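Local coordinates for protein T cell receptor mu chain (Monodelphis domestica, PDB 7L15) that pairs with a gamma chain to form the marsupial gamma mu T cell receptor, a T cell surface receptor that probably recognises antigen, at residues R154-K159 against V205-K210. Residues are numbered along the deposited sequence; the frame is centred on the assembly and turned at random.
Sequences RNFYPK and VKHLGK
His-207 reaches across from the end of strand 201-207 into the bend made by Phe-156, Tyr-157 and Pro-158. Its CG stands anti to the backbone N (chi1 -179°), which carries the ring out from CB toward the facing segment. At the ring's rim His-207 CD2 passes Phe-156 CD2 at 4.1 Å, and His-207 CE1 comes 3.1 Å from Tyr-157 O. The tip, His-207 NE2, donates a hydrogen bond of 2.9 Å to Pro-158 O. The N-H...O angle is 152°, the acceptor is almost exactly in the imidazole plane and the donor lies in the carbonyl plane, a geometry that helps fix the rotation of the ring. It also implies a proton on NE2.

Neighbours on both faces of the imidazole do the rest. Over one lies Leu-208 CG; over the opposite one lies Phe-156 CB, 4.1 Å from the centroid of the His-207 ring in a CH-pi contact. Beyond CB, the Phe-156 ring turns its edge to this same face of His-207 in an offset edge-to-face pair, with planes at 72°. Leu-208 and Pro-158 meet tip to tip, Leu-208 CD2 lying 3.8 Å from Pro-158 CD.

Pro-138 touches both aromatic side chains, while Tyr-187 of strand 187-194 borders Phe-156. The cis peptide before Pro-158 shapes the bend, and a type I' turn from His-207 to Lys-210 leads into strand 210-216. The contact thus bridges the two sheets of the C1-set immunoglobulin sandwich at one end, its Asn-Phe-Tyr-cisPro sequence being the familiar B-C loop signature of constant domains, here met by the F-G hairpin.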
loop_
_atom_site.group_PDB
_atom_site.type_symbol
_atom_site.label_atom_id
_atom_site.label_comp_id
_atom_site.label_asym_id
_atom_site.label_seq_id
_atom_site.Cartn_x
_atom_site.Cartn_y
_atom_site.Cartn_z
ATOM N N ARG A 154 19.053 13.277 5.793
ATOM C CA ARG A 154 17.930 14.117 5.366
ATOM C C ARG A 154 18.228 14.929 4.117
ATOM O O ARG A 154 19.214 15.668 4.055
ATOM C CB ARG A 154 17.490 15.070 6.474
ATOM C CG ARG A 154 16.913 14.350 7.651
ATOM C CD ARG A 154 15.690 15.017 8.259
ATOM N NE ARG A 154 15.122 16.084 7.451
ATOM C CZ ARG A 154 14.810 17.286 7.919
ATOM N NH1 ARG A 154 14.287 18.188 7.111
ATOM N NH2 ARG A 154 14.994 17.579 9.206
ATOM N N ASN A 155 17.338 14.803 3.138
ATOM C CA ASN A 155 17.242 15.725 2.019
ATOM C C ASN A 155 18.518 15.679 1.186
ATOM O O ASN A 155 19.429 16.509 1.321
ATOM C CB ASN A 155 16.887 17.116 2.541
ATOM C CG ASN A 155 15.618 17.089 3.404
ATOM O OD1 ASN A 155 15.603 17.579 4.536
ATOM N ND2 ASN A 155 14.560 16.487 2.874
ATOM N N PHE A 156 18.590 14.662 0.341
ATOM C CA PHE A 156 19.649 14.535 -0.635
ATOM C C PHE A 156 19.040 14.220 -1.986
ATOM O O PHE A 156 17.917 13.726 -2.089
ATOM C CB PHE A 156 20.662 13.460 -0.239
ATOM C CG PHE A 156 20.059 12.131 0.107
ATOM C CD1 PHE A 156 19.552 11.897 1.378
ATOM C CD2 PHE A 156 20.039 11.101 -0.822
ATOM C CE1 PHE A 156 19.015 10.664 1.706
ATOM C CE2 PHE A 156 19.506 9.861 -0.503
ATOM C CZ PHE A 156 18.987 9.644 0.762
ATOM N N TYR A 157 19.797 14.522 -3.028
ATOM C CA TYR A 157 19.390 14.214 -4.361
ATOM C C TYR A 157 20.702 14.171 -5.134
ATOM O O TYR A 157 21.560 15.036 -4.901
ATOM C CB TYR A 157 18.433 15.257 -4.954
ATOM C CG TYR A 157 17.940 14.763 -6.293
ATOM C CD1 TYR A 157 16.876 13.865 -6.364
ATOM C CD2 TYR A 157 18.588 15.118 -7.475
ATOM C CE1 TYR A 157 16.443 13.350 -7.581
ATOM C CE2 TYR A 157 18.152 14.601 -8.720
ATOM C CZ TYR A 157 17.077 13.721 -8.752
ATOM O OH TYR A 157 16.634 13.201 -9.948
ATOM N N PRO A 158 20.902 13.193 -6.039
ATOM C CA PRO A 158 20.034 12.054 -6.358
ATOM C C PRO A 158 20.061 10.973 -5.252
ATOM O O PRO A 158 20.770 11.122 -4.246
ATOM C CB PRO A 158 20.633 11.519 -7.677
ATOM C CG PRO A 158 22.111 11.821 -7.538
ATOM C CD PRO A 158 22.176 13.136 -6.787
ATOM N N LYS A 159 19.327 9.879 -5.466
ATOM C CA LYS A 159 19.057 8.913 -4.403
ATOM C C LYS A 159 20.238 8.002 -4.097
ATOM O O LYS A 159 20.272 7.422 -3.009
ATOM C CB LYS A 159 17.839 8.035 -4.761
ATOM C CG LYS A 159 18.140 6.967 -5.804
ATOM C CD LYS A 159 16.890 6.259 -6.312
ATOM C CE LYS A 159 16.389 6.893 -7.593
ATOM N NZ LYS A 159 15.832 5.892 -8.551
ATOM N N VAL A 205 28.451 8.748 5.484
ATOM C CA VAL A 205 27.635 8.779 4.276
ATOM C C VAL A 205 28.478 9.281 3.116
ATOM O O VAL A 205 29.200 10.276 3.247
ATOM C CB VAL A 205 26.392 9.671 4.469
ATOM C CG1 VAL A 205 25.602 9.789 3.169
ATOM C CG2 VAL A 205 25.518 9.110 5.586
ATOM N N LYS A 206 28.379 8.600 1.983
ATOM C CA LYS A 206 29.055 8.999 0.758
ATOM C C LYS A 206 27.986 9.325 -0.272
ATOM O O LYS A 206 27.081 8.520 -0.513
ATOM C CB LYS A 206 29.995 7.899 0.258
ATOM C CG LYS A 206 31.380 7.950 0.894
ATOM C CD LYS A 206 32.071 6.599 0.836
ATOM C CE LYS A 206 33.577 6.722 1.048
ATOM N NZ LYS A 206 34.359 5.938 0.033
ATOM N N HIS A 207 28.073 10.514 -0.849
ATOM C CA HIS A 207 27.040 10.981 -1.758
ATOM C C HIS A 207 27.721 11.918 -2.738
ATOM O O HIS A 207 28.350 12.894 -2.317
ATOM C CB HIS A 207 25.913 11.674 -0.982
ATOM C CG HIS A 207 24.801 12.174 -1.851
ATOM N ND1 HIS A 207 24.681 13.498 -2.213
ATOM C CD2 HIS A 207 23.763 11.526 -2.435
ATOM C CE1 HIS A 207 23.620 13.642 -2.993
ATOM N NE2 HIS A 207 23.044 12.460 -3.140
ATOM N N LEU A 208 27.654 11.572 -4.028
ATOM C CA LEU A 208 28.288 12.343 -5.110
ATOM C C LEU A 208 29.764 12.567 -4.830
ATOM O O LEU A 208 30.298 13.654 -5.047
ATOM C CB LEU A 208 27.578 13.684 -5.330
ATOM C CG LEU A 208 26.109 13.521 -5.706
ATOM C CD1 LEU A 208 25.467 14.870 -5.817
ATOM C CD2 LEU A 208 25.958 12.737 -7.005
ATOM N N GLY A 209 30.427 11.535 -4.326
ATOM C CA GLY A 209 31.842 11.642 -4.041
ATOM C C GLY A 209 32.217 12.514 -2.863
ATOM O O GLY A 209 33.414 12.713 -2.632
ATOM N N LYS A 210 31.246 13.058 -2.125
ATOM C CA LYS A 210 31.512 13.777 -0.884
ATOM C C LYS A 210 31.198 12.864 0.294
ATOM O O LYS A 210 30.303 12.021 0.223
ATOM C CB LYS A 210 30.672 15.055 -0.785
#